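Local atomic coordinates of monomethylamine methyltransferase mtmB1 (Methanosarcina barkeri, PDB entry 1NTH), a protein that catalyses transfer of the methyl group from monomethylamine to the corrinoid cofactor of the MtmC protein, a step in methanogenesis from methylamine. Residues T2-F7 against D89-D93; A36-K40 against E272-I276; G129-S133 against I156-V160; S350-T355 against I404-V409. All coordinates share one frame; numbering follows the deposited sequence. Where two conformers were deposited one is given.

Contact 1: residues T2-F7 against D89-D93; sequences TFRKSF and DEIWD
Asp93 lies across the Phe3 ring, its CB 3.9 Å from the ring centroid in a CH-pi contact over one face, offset toward the rim. Its carboxylate is tilted 31° from the ring plane and brings OD2 to 3.2 Å from Phe3 CZ. Nearer the chain, Phe3 CB packs on Glu90 CG at 3.7 Å. The direct polar link is Ser6 OG to Asp93 OD1, 2.7 Å, made on the syn side and 22° out of the carboxylate plane; with Asp93 CG anti to the backbone N (chi1 172°), CB stays over the ring while OD1 reaches the hydroxyl. An N-terminal arm leading into helix 9-18 is thus laid along helix 88-95, and a second subunit closes over it: its Arg384 forms a cation-pi contact with Phe3, and its Lys151 N bonds Ser6 OG. With an alanine at Asp93, Ser6 OG would probably lose its carboxylate acceptor, though not its bond from Lys151, and the water at Phe7 N one of its partners. Three waters add further links. One joins Arg4 N to Glu90 OE2, a second Lys5 O to the same oxygen, which also pairs with Arg15, and a third bridges Phe7 N, Glu90 O and Asp93 OD1.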
loop_
_atom_site.group_PDB
_atom_site.type_symbol
_atom_site.label_atom_id
_atom_site.label_comp_id
_atom_site.label_asym_id
_atom_site.label_seq_id
_atom_site.Cartn_x
_atom_site.Cartn_y
_atom_site.Cartn_z
ATOM N N THR A 2 -16.000 -22.703 34.147
ATOM C CA THR A 2 -15.151 -22.156 33.055
ATOM C C THR A 2 -14.948 -20.662 33.290
ATOM O O THR A 2 -15.474 -20.103 34.251
ATOM C CB THR A 2 -15.818 -22.377 31.678
ATOM O OG1 THR A 2 -14.918 -21.974 30.636
ATOM C CG2 THR A 2 -17.107 -21.573 31.574
ATOM N N PHE A 3 -14.180 -20.019 32.417
ATOM C CA PHE A 3 -13.911 -18.590 32.543
ATOM C C PHE A 3 -15.010 -17.750 31.893
ATOM O O PHE A 3 -15.716 -18.225 31.003
ATOM C CB PHE A 3 -12.546 -18.271 31.917
ATOM C CG PHE A 3 -12.376 -18.790 30.513
ATOM C CD1 PHE A 3 -12.675 -17.986 29.415
ATOM C CD2 PHE A 3 -11.918 -20.086 30.288
ATOM C CE1 PHE A 3 -12.518 -18.469 28.108
ATOM C CE2 PHE A 3 -11.758 -20.578 28.989
ATOM C CZ PHE A 3 -12.058 -19.765 27.898
ATOM N N ARG A 4 -15.169 -16.508 32.341
ATOM C CA ARG A 4 -16.192 -15.643 31.764
ATOM C C ARG A 4 -15.788 -15.254 30.346
ATOM O O ARG A 4 -16.578 -15.360 29.410
ATOM C CB ARG A 4 -16.396 -14.382 32.614
ATOM C CG ARG A 4 -17.604 -13.562 32.169
ATOM C CD ARG A 4 -17.979 -12.463 33.157
ATOM N NE ARG A 4 -17.096 -11.302 33.082
ATOM C CZ ARG A 4 -17.526 -10.053 32.920
ATOM N NH1 ARG A 4 -18.824 -9.803 32.814
ATOM N NH2 ARG A 4 -16.658 -9.050 32.866
ATOM N N LYS A 5 -14.546 -14.810 30.194
ATOM C CA LYS A 5 -14.024 -14.425 28.890
ATOM C C LYS A 5 -12.512 -14.555 28.929
ATOM O O LYS A 5 -11.915 -14.528 30.007
ATOM C CB LYS A 5 -14.404 -12.976 28.559
ATOM C CG LYS A 5 -13.794 -11.937 29.497
ATOM C CD LYS A 5 -14.133 -10.510 29.073
ATOM C CE LYS A 5 -13.456 -10.118 27.761
ATOM N NZ LYS A 5 -11.967 -10.101 27.875
ATOM N N SER A 6 -11.887 -14.713 27.766
ATOM C CA SER A 6 -10.436 -14.813 27.733
ATOM C C SER A 6 -9.912 -13.527 28.356
ATOM O O SER A 6 -10.347 -12.431 28.004
ATOM C CB SER A 6 -9.931 -14.962 26.296
ATOM O OG SER A 6 -10.312 -16.219 25.759
ATOM N N PHE A 7 -8.977 -13.667 29.285
ATOM C CA PHE A 7 -8.422 -12.518 29.983
ATOM C C PHE A 7 -7.590 -11.593 29.096
ATOM O O PHE A 7 -6.836 -12.052 28.242
ATOM C CB PHE A 7 -7.555 -13.004 31.146
ATOM C CG PHE A 7 -7.132 -11.910 32.079
ATOM C CD1 PHE A 7 -7.919 -11.576 33.177
ATOM C CD2 PHE A 7 -5.966 -11.195 31.845
ATOM C CE1 PHE A 7 -7.545 -10.538 34.026
ATOM C CE2 PHE A 7 -5.584 -10.156 32.685
ATOM C CZ PHE A 7 -6.377 -9.828 33.780
ATOM N N ASP A 89 -8.964 -21.485 35.417
ATOM C CA ASP A 89 -9.458 -21.645 34.057
ATOM C C ASP A 89 -8.993 -20.529 33.128
ATOM O O ASP A 89 -8.776 -20.761 31.940
ATOM C CB ASP A 89 -10.983 -21.728 34.043
ATOM C CG ASP A 89 -11.498 -22.994 34.699
ATOM O OD1 ASP A 89 -10.878 -24.060 34.501
ATOM O OD2 ASP A 89 -12.530 -22.925 35.399
ATOM N N GLU A 90 -8.843 -19.320 33.663
ATOM C CA GLU A 90 -8.385 -18.201 32.845
ATOM C C GLU A 90 -6.927 -18.407 32.463
ATOM O O GLU A 90 -6.529 -18.121 31.332
ATOM C CB GLU A 90 -8.537 -16.875 33.599
ATOM C CG GLU A 90 -9.979 -16.515 33.914
ATOM C CD GLU A 90 -10.109 -15.258 34.757
ATOM O OE1 GLU A 90 -9.152 -14.920 35.487
ATOM O OE2 GLU A 90 -11.183 -14.621 34.699
ATOM N N ILE A 91 -6.125 -18.902 33.403
ATOM C CA ILE A 91 -4.718 -19.135 33.116
ATOM C C ILE A 91 -4.553 -20.222 32.055
ATOM O O ILE A 91 -3.736 -20.084 31.142
ATOM C CB ILE A 91 -3.937 -19.528 34.394
ATOM C CG1 ILE A 91 -4.032 -18.393 35.420
ATOM C CG2 ILE A 91 -2.470 -19.785 34.050
ATOM C CD1 ILE A 91 -3.328 -18.688 36.739
ATOM N N TRP A 92 -5.329 -21.298 32.162
ATOM C CA TRP A 92 -5.228 -22.374 31.180
ATOM C C TRP A 92 -5.685 -21.934 29.792
ATOM O O TRP A 92 -5.122 -22.367 28.785
ATOM C CB TRP A 92 -6.021 -23.601 31.639
ATOM C CG TRP A 92 -5.229 -24.463 32.573
ATOM C CD1 TRP A 92 -5.531 -24.771 33.871
ATOM C CD2 TRP A 92 -3.977 -25.104 32.289
ATOM N NE1 TRP A 92 -4.542 -25.562 34.412
ATOM C CE2 TRP A 92 -3.578 -25.781 33.463
ATOM C CE3 TRP A 92 -3.155 -25.170 31.156
ATOM C CZ2 TRP A 92 -2.390 -26.517 33.537
ATOM C CZ3 TRP A 92 -1.972 -25.902 31.229
ATOM C CH2 TRP A 92 -1.602 -26.564 32.414
ATOM N N ASP A 93 -6.702 -21.080 29.737
ATOM C CA ASP A 93 -7.190 -20.582 28.454
ATOM C C ASP A 93 -6.055 -19.830 27.759
ATOM O O ASP A 93 -5.876 -19.940 26.549
ATOM C CB ASP A 93 -8.392 -19.654 28.666
ATOM C CG ASP A 93 -8.827 -18.948 27.387
ATOM O OD1 ASP A 93 -8.737 -17.705 27.346
ATOM O OD2 ASP A 93 -9.257 -19.632 26.430
HETATM O O HOH W 1 -13.712 -15.916 34.800
HETATM O O HOH W 2 -12.536 -13.700 32.413
HETATM O O HOH W 3 -7.670 -16.335 29.439
#

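Contact 2: residues A36-K40 against E272-I276; sequences AMELK and EETTI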
loop_
_atom_site.group_PDB
_atom_site.type_symbol
_atom_site.label_atom_id
_atom_site.label_comp_id
_atom_site.label_asym_id
_atom_site.label_seq_id
_atom_site.Cartn_x
_atom_site.Cartn_y
_atom_site.Cartn_z
ATOM N N ALA A 36 7.017 -18.064 47.248
ATOM C CA ALA A 36 8.112 -18.711 46.529
ATOM C C ALA A 36 8.776 -19.734 47.447
ATOM O O ALA A 36 9.095 -20.848 47.032
ATOM C CB ALA A 36 9.126 -17.677 46.072
ATOM N N MET A 37 8.968 -19.344 48.703
ATOM C CA MET A 37 9.583 -20.207 49.707
ATOM C C MET A 37 8.713 -21.438 49.951
ATOM O O MET A 37 9.208 -22.562 50.028
ATOM C CB MET A 37 9.746 -19.423 51.010
ATOM C CG MET A 37 10.400 -20.207 52.128
ATOM S SD MET A 37 10.574 -19.211 53.617
ATOM C CE MET A 37 12.239 -18.601 53.423
ATOM N N GLU A 38 7.412 -21.207 50.079
ATOM C CA GLU A 38 6.445 -22.271 50.313
ATOM C C GLU A 38 6.423 -23.282 49.167
ATOM O O GLU A 38 6.479 -24.492 49.383
ATOM C CB GLU A 38 5.049 -21.665 50.489
ATOM C CG GLU A 38 3.922 -22.680 50.543
ATOM C CD GLU A 38 2.553 -22.029 50.635
ATOM O OE1 GLU A 38 2.453 -20.802 50.416
ATOM O OE2 GLU A 38 1.571 -22.749 50.919
ATOM N N LEU A 39 6.346 -22.777 47.941
ATOM C CA LEU A 39 6.300 -23.647 46.774
ATOM C C LEU A 39 7.597 -24.416 46.549
ATOM O O LEU A 39 7.570 -25.574 46.119
ATOM C CB LEU A 39 5.933 -22.825 45.539
ATOM C CG LEU A 39 4.541 -22.192 45.645
ATOM C CD1 LEU A 39 4.286 -21.287 44.447
ATOM C CD2 LEU A 39 3.484 -23.284 45.728
ATOM N N LYS A 40 8.735 -23.793 46.841
ATOM C CA LYS A 40 10.008 -24.481 46.667
ATOM C C LYS A 40 10.052 -25.723 47.553
ATOM O O LYS A 40 10.434 -26.804 47.110
ATOM C CB LYS A 40 11.188 -23.576 47.028
ATOM C CG LYS A 40 12.524 -24.307 46.947
ATOM C CD LYS A 40 13.688 -23.467 47.430
ATOM C CE LYS A 40 14.980 -24.266 47.374
ATOM N NZ LYS A 40 16.149 -23.477 47.841
ATOM N N GLU A 272 16.075 -21.479 43.047
ATOM C CA GLU A 272 14.793 -22.121 42.783
ATOM C C GLU A 272 13.623 -21.156 42.952
ATOM O O GLU A 272 12.670 -21.181 42.169
ATOM C CB GLU A 272 14.589 -23.341 43.691
ATOM C CG GLU A 272 15.448 -24.557 43.347
ATOM C CD GLU A 272 16.872 -24.459 43.860
ATOM O OE1 GLU A 272 17.179 -23.502 44.604
ATOM O OE2 GLU A 272 17.684 -25.351 43.528
ATOM N N GLU A 273 13.692 -20.304 43.970
ATOM C CA GLU A 273 12.625 -19.341 44.221
ATOM C C GLU A 273 12.460 -18.366 43.058
ATOM O O GLU A 273 11.344 -18.081 42.626
ATOM C CB GLU A 273 12.899 -18.541 45.499
ATOM C CG GLU A 273 12.881 -19.352 46.789
ATOM C CD GLU A 273 14.221 -19.989 47.120
ATOM O OE1 GLU A 273 14.379 -20.452 48.270
ATOM O OE2 GLU A 273 15.115 -20.032 46.248
ATOM N N THR A 274 13.580 -17.852 42.561
ATOM C CA THR A 274 13.547 -16.902 41.458
ATOM C C THR A 274 13.075 -17.583 40.173
ATOM O O THR A 274 12.447 -16.949 39.325
ATOM C CB THR A 274 14.935 -16.263 41.234
ATOM O OG1 THR A 274 15.366 -15.622 42.444
ATOM C CG2 THR A 274 14.870 -15.207 40.130
ATOM N N THR A 275 13.364 -18.874 40.037
ATOM C CA THR A 275 12.950 -19.613 38.849
ATOM C C THR A 275 11.437 -19.828 38.870
ATOM O O THR A 275 10.781 -19.805 37.828
ATOM C CB THR A 275 13.687 -20.965 38.753
ATOM O OG1 THR A 275 15.101 -20.739 38.870
ATOM C CG2 THR A 275 13.408 -21.632 37.403
ATOM N N ILE A 276 10.880 -20.038 40.061
ATOM C CA ILE A 276 9.440 -20.208 40.197
ATOM C C ILE A 276 8.779 -18.921 39.701
ATOM O O ILE A 276 7.799 -18.958 38.957
ATOM C CB ILE A 276 9.042 -20.451 41.675
ATOM C CG1 ILE A 276 9.514 -21.838 42.112
ATOM C CG2 ILE A 276 7.531 -20.316 41.849
ATOM C CD1 ILE A 276 9.274 -22.130 43.588
HETATM O O HOH W 4 17.345 -21.190 47.177
HETATM O O HOH W 5 15.997 -21.707 49.831
#
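A salt-bridge network of Lys40, Glu272 and Glu273 borders a nearly perpendicular helix crossing, in which the axes of 36-40 and 272-276 approach to 9.0 Å at 104°. Lys40 leaves its helix with CG anti to the backbone N (chi1 176°) and stays extended to the end, so that its aliphatic chain runs obliquely over both glutamates before NZ arrives between their carboxylates. NZ is 3.4 Å from Glu272 OE1, a salt bridge with only a weak hydrogen bond, and 3.5 Å from Glu273 OE1. Both acids fold back at chi2 toward the lysine, and Glu273 OE1 lies 3.2 Å from Lys40 CD, alongside the methylene chain. The long direct pairs are backed by two waters that each accept from NZ: one donates to Glu273 OE2 and weakly to Glu272 OE1, the other donates to Glu273 OE1 at 2.6 Å. The other oxygen of Glu272, OE2, accepts from Phe47 N, which helps set how that carboxylate is turned. Beneath the charges the contact is apolar. Ala36 CB rests on Glu273 CB at 3.9 Å, and Ile276 CD1 pushes into the turn from Ala36 to Lys40, 3.7 Å from Ala36 O and 3.9 Å from Leu39 CB. Met69 of helix 56-73 touches both Leu39 and Ile276. The two acids stand in the first turn of helix 271-288, where the helix dipole would probably ease their charge; that helix links parallel strands 255-259 and 293-300, the beta-alpha-beta crossover of a TIM barrel, with helix 24-42 laid across its start.

Contact 3: residues G129-S133 against I156-V160; sequences GPTGS and IVNGV
The loops after two adjoining parallel strands of the TIM barrel, 125-128 and 155-156, meet here, and Pro130, which opens a type I' beta turn ending at Ser133, packs on Gly159. Two backbone bonds tie the loops: Gly132 N gives to Asn158 O (2.9 Å, 147° at the hydrogen), and Val160 N gives to Ser133 O in an almost straight bond (2.9 Å, 176°). The Pro130 ring lies against the backbone of 157-159, with CB 3.5 Å from Gly159 CA, tighter than usual for two carbons, and CD 3.4 Å from Val157 O. A beta carbon on Gly159 would run into Pro130 CB, and one on Gly129 would run into Val157 O, so both glycines allow the chains to come this close; Gly129 CA is in a CA-H...O contact with that carbonyl at 3.2 Å. A glycine in place of Pro130 would probably open a gap over Gly159, take a neighbour from His144 and Tyr147 of helix 140-148, and leave the entry to the turn freer to rotate. Val157 holds CG1 between its backbone N and carbonyl carbon (chi1 47°), which sets that methyl against Gly129 and Thr131 OG1, while CG2 faces Thr131 CA. At the far end Val160 CG2 approaches Gly132 O to 3.2 Å. Asn158 turns away, its amide bonded to Glu183. The turn is gripped from within: Pro130 O accepts from Ser133 N at 3.1 Å and, nearly end-on to the carbonyl, from Ser133 OG at 2.7 Å.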
loop_
_atom_site.group_PDB
_atom_site.type_symbol
_atom_site.label_atom_id
_atom_site.label_comp_id
_atom_site.label_asym_id
_atom_site.label_seq_id
_atom_site.Cartn_x
_atom_site.Cartn_y
_atom_site.Cartn_z
ATOM N N GLY A 129 22.033 -6.104 18.711
ATOM C CA GLY A 129 21.954 -4.661 18.776
ATOM C C GLY A 129 22.485 -4.151 20.098
ATOM O O GLY A 129 22.929 -4.948 20.932
ATOM N N PRO A 130 22.466 -2.826 20.313
ATOM C CA PRO A 130 22.944 -2.197 21.549
ATOM C C PRO A 130 22.158 -2.701 22.753
ATOM O O PRO A 130 22.541 -2.481 23.904
ATOM C CB PRO A 130 22.729 -0.712 21.285
ATOM C CG PRO A 130 22.947 -0.613 19.793
ATOM C CD PRO A 130 22.164 -1.807 19.293
ATOM N N THR A 131 21.039 -3.359 22.478
ATOM C CA THR A 131 20.219 -3.942 23.531
ATOM C C THR A 131 19.820 -2.922 24.600
ATOM O O THR A 131 20.027 -3.132 25.802
ATOM C CB THR A 131 20.975 -5.140 24.159
ATOM O OG1 THR A 131 21.447 -5.991 23.106
ATOM C CG2 THR A 131 20.072 -5.961 25.052
ATOM N N GLY A 132 19.242 -1.815 24.144
ATOM C CA GLY A 132 18.775 -0.777 25.047
ATOM C C GLY A 132 19.832 0.098 25.684
ATOM O O GLY A 132 19.511 0.945 26.520
ATOM N N SER A 133 21.087 -0.093 25.294
ATOM C CA SER A 133 22.186 0.694 25.845
ATOM C C SER A 133 22.232 2.091 25.228
ATOM O O SER A 133 21.822 2.291 24.083
ATOM C CB SER A 133 23.514 -0.026 25.602
ATOM O OG SER A 133 23.488 -1.328 26.167
ATOM N N ILE A 156 17.227 -6.775 14.687
ATOM C CA ILE A 156 17.939 -5.785 15.491
ATOM C C ILE A 156 17.205 -5.440 16.782
ATOM O O ILE A 156 15.985 -5.308 16.785
ATOM C CB ILE A 156 18.107 -4.447 14.717
ATOM C CG1 ILE A 156 18.858 -4.672 13.399
ATOM C CG2 ILE A 156 18.818 -3.414 15.598
ATOM C CD1 ILE A 156 20.279 -5.180 13.557
ATOM N N VAL A 157 17.944 -5.323 17.882
ATOM C CA VAL A 157 17.333 -4.877 19.129
ATOM C C VAL A 157 17.890 -3.462 19.299
ATOM O O VAL A 157 19.100 -3.257 19.415
ATOM C CB VAL A 157 17.680 -5.773 20.346
ATOM C CG1 VAL A 157 19.169 -6.064 20.411
ATOM C CG2 VAL A 157 17.206 -5.084 21.618
ATOM N N ASN A 158 16.989 -2.488 19.293
ATOM C CA ASN A 158 17.345 -1.076 19.364
ATOM C C ASN A 158 18.138 -0.566 20.560
ATOM O O ASN A 158 17.976 -1.031 21.690
ATOM C CB ASN A 158 16.082 -0.221 19.250
ATOM C CG ASN A 158 15.290 -0.505 17.987
ATOM O OD1 ASN A 158 15.677 -1.341 17.163
ATOM N ND2 ASN A 158 14.173 0.194 17.829
ATOM N N GLY A 159 18.982 0.420 20.285
ATOM C CA GLY A 159 19.749 1.068 21.330
ATOM C C GLY A 159 18.930 2.286 21.736
ATOM O O GLY A 159 17.871 2.550 21.154
ATOM N N VAL A 160 19.409 3.029 22.726
ATOM C CA VAL A 160 18.722 4.223 23.208
ATOM C C VAL A 160 19.455 5.473 22.727
ATOM O O VAL A 160 20.672 5.564 22.858
ATOM C CB VAL A 160 18.676 4.235 24.763
ATOM C CG1 VAL A 160 18.327 5.627 25.275
ATOM C CG2 VAL A 160 17.653 3.218 25.255
#

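Contact 4: residues S350-T355 against I404-V409; sequences SAQSIT and ILDKLV
Leu408 CD2 sits in the angle between Ala351 and Ile354, 3.6 Å from Ala351 CB and 3.7 Å from Ile354 CD1. The leucine reaches there because its CG is anti to the backbone N (chi1 178°), carrying the branch across to the other helix. Leu405 makes the second wedge: its CD2 lies 3.6 Å from Ile354 CG2, the two side chains sliding past each other in opposite directions, and 3.4 Å from Ala351 O. Both its methyls also press on Thr355 OG1, these side chains crossing at about a right angle. That hydroxyl is held back into its own helix, bonding Ala351 O at 2.9 Å; Thr355 N reaches the same oxygen from the other face of the carbonyl plane, so the buried polar atoms beside the leucine are satisfied without a bond across the contact. Farther out, Ile354 CD1 meets Ile404 CG2 at 4.2 Å. Val389 of helix 380-393, Leu312 of helix 309-325 and Leu451 of helix 438-454 enclose the layer. The axes run antiparallel, 165° apart and 10.1 Å at closest approach, close-packed helices in which 343-359, joining strands 330-333 and 363-366 of the TIM barrel, is backed by the later helix 398-410.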
loop_
_atom_site.group_PDB
_atom_site.type_symbol
_atom_site.label_atom_id
_atom_site.label_comp_id
_atom_site.label_asym_id
_atom_site.label_seq_id
_atom_site.Cartn_x
_atom_site.Cartn_y
_atom_site.Cartn_z
ATOM N N SER A 350 29.102 -15.765 25.639
ATOM C CA SER A 350 29.147 -17.127 25.119
ATOM C C SER A 350 28.476 -18.105 26.077
ATOM O O SER A 350 27.716 -18.977 25.655
ATOM C CB SER A 350 30.595 -17.560 24.870
ATOM O OG SER A 350 31.173 -16.817 23.815
ATOM N N ALA A 351 28.763 -17.967 27.367
ATOM C CA ALA A 351 28.163 -18.852 28.355
ATOM C C ALA A 351 26.644 -18.740 28.287
ATOM O O ALA A 351 25.938 -19.745 28.373
ATOM C CB ALA A 351 28.654 -18.496 29.758
ATOM N N GLN A 352 26.137 -17.522 28.122
ATOM C CA GLN A 352 24.693 -17.350 28.056
ATOM C C GLN A 352 24.119 -17.891 26.751
ATOM O O GLN A 352 23.022 -18.444 26.738
ATOM C CB GLN A 352 24.303 -15.883 28.226
ATOM C CG GLN A 352 22.813 -15.724 28.464
ATOM C CD GLN A 352 22.410 -14.309 28.790
ATOM O OE1 GLN A 352 23.201 -13.534 29.332
ATOM N NE2 GLN A 352 21.164 -13.965 28.481
ATOM N N SER A 353 24.856 -17.732 25.655
ATOM C CA SER A 353 24.388 -18.238 24.369
ATOM C C SER A 353 24.304 -19.765 24.416
ATOM O O SER A 353 23.378 -20.366 23.871
ATOM C CB SER A 353 25.330 -17.794 23.248
ATOM O OG SER A 353 24.883 -18.278 21.992
ATOM N N ILE A 354 25.268 -20.396 25.079
ATOM C CA ILE A 354 25.258 -21.849 25.200
ATOM C C ILE A 354 24.024 -22.268 26.002
ATOM O O ILE A 354 23.278 -23.159 25.599
ATOM C CB ILE A 354 26.530 -22.359 25.919
ATOM C CG1 ILE A 354 27.752 -22.140 25.024
ATOM C CG2 ILE A 354 26.371 -23.830 26.296
ATOM C CD1 ILE A 354 29.085 -22.368 25.732
ATOM N N THR A 355 23.810 -21.600 27.130
ATOM C CA THR A 355 22.677 -21.896 27.999
ATOM C C THR A 355 21.335 -21.678 27.302
ATOM O O THR A 355 20.461 -22.546 27.340
ATOM C CB THR A 355 22.718 -21.019 29.264
ATOM O OG1 THR A 355 23.969 -21.215 29.937
ATOM C CG2 THR A 355 21.572 -21.377 30.205
ATOM N N ILE A 404 30.383 -28.304 29.881
ATOM C CA ILE A 404 31.045 -27.159 29.269
ATOM C C ILE A 404 30.736 -25.867 30.026
ATOM O O ILE A 404 31.628 -25.053 30.271
ATOM C CB ILE A 404 30.614 -26.995 27.789
ATOM C CG1 ILE A 404 31.159 -28.161 26.962
ATOM C CG2 ILE A 404 31.117 -25.666 27.238
ATOM C CD1 ILE A 404 30.738 -28.140 25.500
ATOM N N LEU A 405 29.474 -25.685 30.406
ATOM C CA LEU A 405 29.071 -24.482 31.129
ATOM C C LEU A 405 29.760 -24.357 32.478
ATOM O O LEU A 405 30.182 -23.266 32.868
ATOM C CB LEU A 405 27.551 -24.456 31.316
ATOM C CG LEU A 405 26.764 -24.088 30.054
ATOM C CD1 LEU A 405 25.277 -24.282 30.299
ATOM C CD2 LEU A 405 27.073 -22.645 29.664
ATOM N N ASP A 406 29.877 -25.467 33.195
ATOM C CA ASP A 406 30.530 -25.431 34.497
ATOM C C ASP A 406 31.975 -24.965 34.350
ATOM O O ASP A 406 32.460 -24.158 35.144
ATOM C CB ASP A 406 30.488 -26.811 35.156
ATOM C CG ASP A 406 31.174 -26.830 36.510
ATOM O OD1 ASP A 406 30.820 -25.997 37.373
ATOM O OD2 ASP A 406 32.068 -27.677 36.711
ATOM N N LYS A 407 32.659 -25.465 33.325
ATOM C CA LYS A 407 34.049 -25.088 33.087
ATOM C C LYS A 407 34.181 -23.648 32.607
ATOM O O LYS A 407 35.091 -22.927 33.021
ATOM C CB LYS A 407 34.683 -26.011 32.044
ATOM C CG LYS A 407 34.784 -27.468 32.456
ATOM C CD LYS A 407 35.422 -28.287 31.346
ATOM C CE LYS A 407 35.516 -29.757 31.720
ATOM N NZ LYS A 407 36.110 -30.563 30.613
ATOM N N LEU A 408 33.274 -23.235 31.728
ATOM C CA LEU A 408 33.308 -21.886 31.178
ATOM C C LEU A 408 33.014 -20.815 32.217
ATOM O O LEU A 408 33.756 -19.841 32.340
ATOM C CB LEU A 408 32.315 -21.768 30.016
ATOM C CG LEU A 408 32.185 -20.391 29.355
ATOM C CD1 LEU A 408 33.551 -19.880 28.907
ATOM C CD2 LEU A 408 31.237 -20.501 28.169
ATOM N N VAL A 409 31.934 -20.990 32.969
ATOM C CA VAL A 409 31.574 -20.009 33.979
ATOM C C VAL A 409 32.689 -19.874 35.015
ATOM O O VAL A 409 32.914 -18.793 35.558
ATOM C CB VAL A 409 30.248 -20.390 34.672
ATOM C CG1 VAL A 409 29.930 -19.394 35.783
ATOM C CG2 VAL A 409 29.116 -20.407 33.640
#

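In the fold
Three of the contacts are buried and contact 2 only partly so, yet their places differ. Contact 3 lies nearest the chain's centre, about 12 Å between centres, and relies on backbone bonds and glycines where barrel-strand loops meet. Contacts 2 and 4 each pair a barrel helix with an added one: contact 4 is mainly aliphatic, without hydrogen bonds between the helices, whereas contact 2 has a charged, watered border. Contact 1, about 27 Å out, lies at a subunit interface, which probably accounts for much of its burial, and mixes a ring contact, a carboxylate and bridging waters. Helix 271-288 is shared: its start makes contact 2, and its Leu287 packs on Phe7 and Ile91 of contact 1.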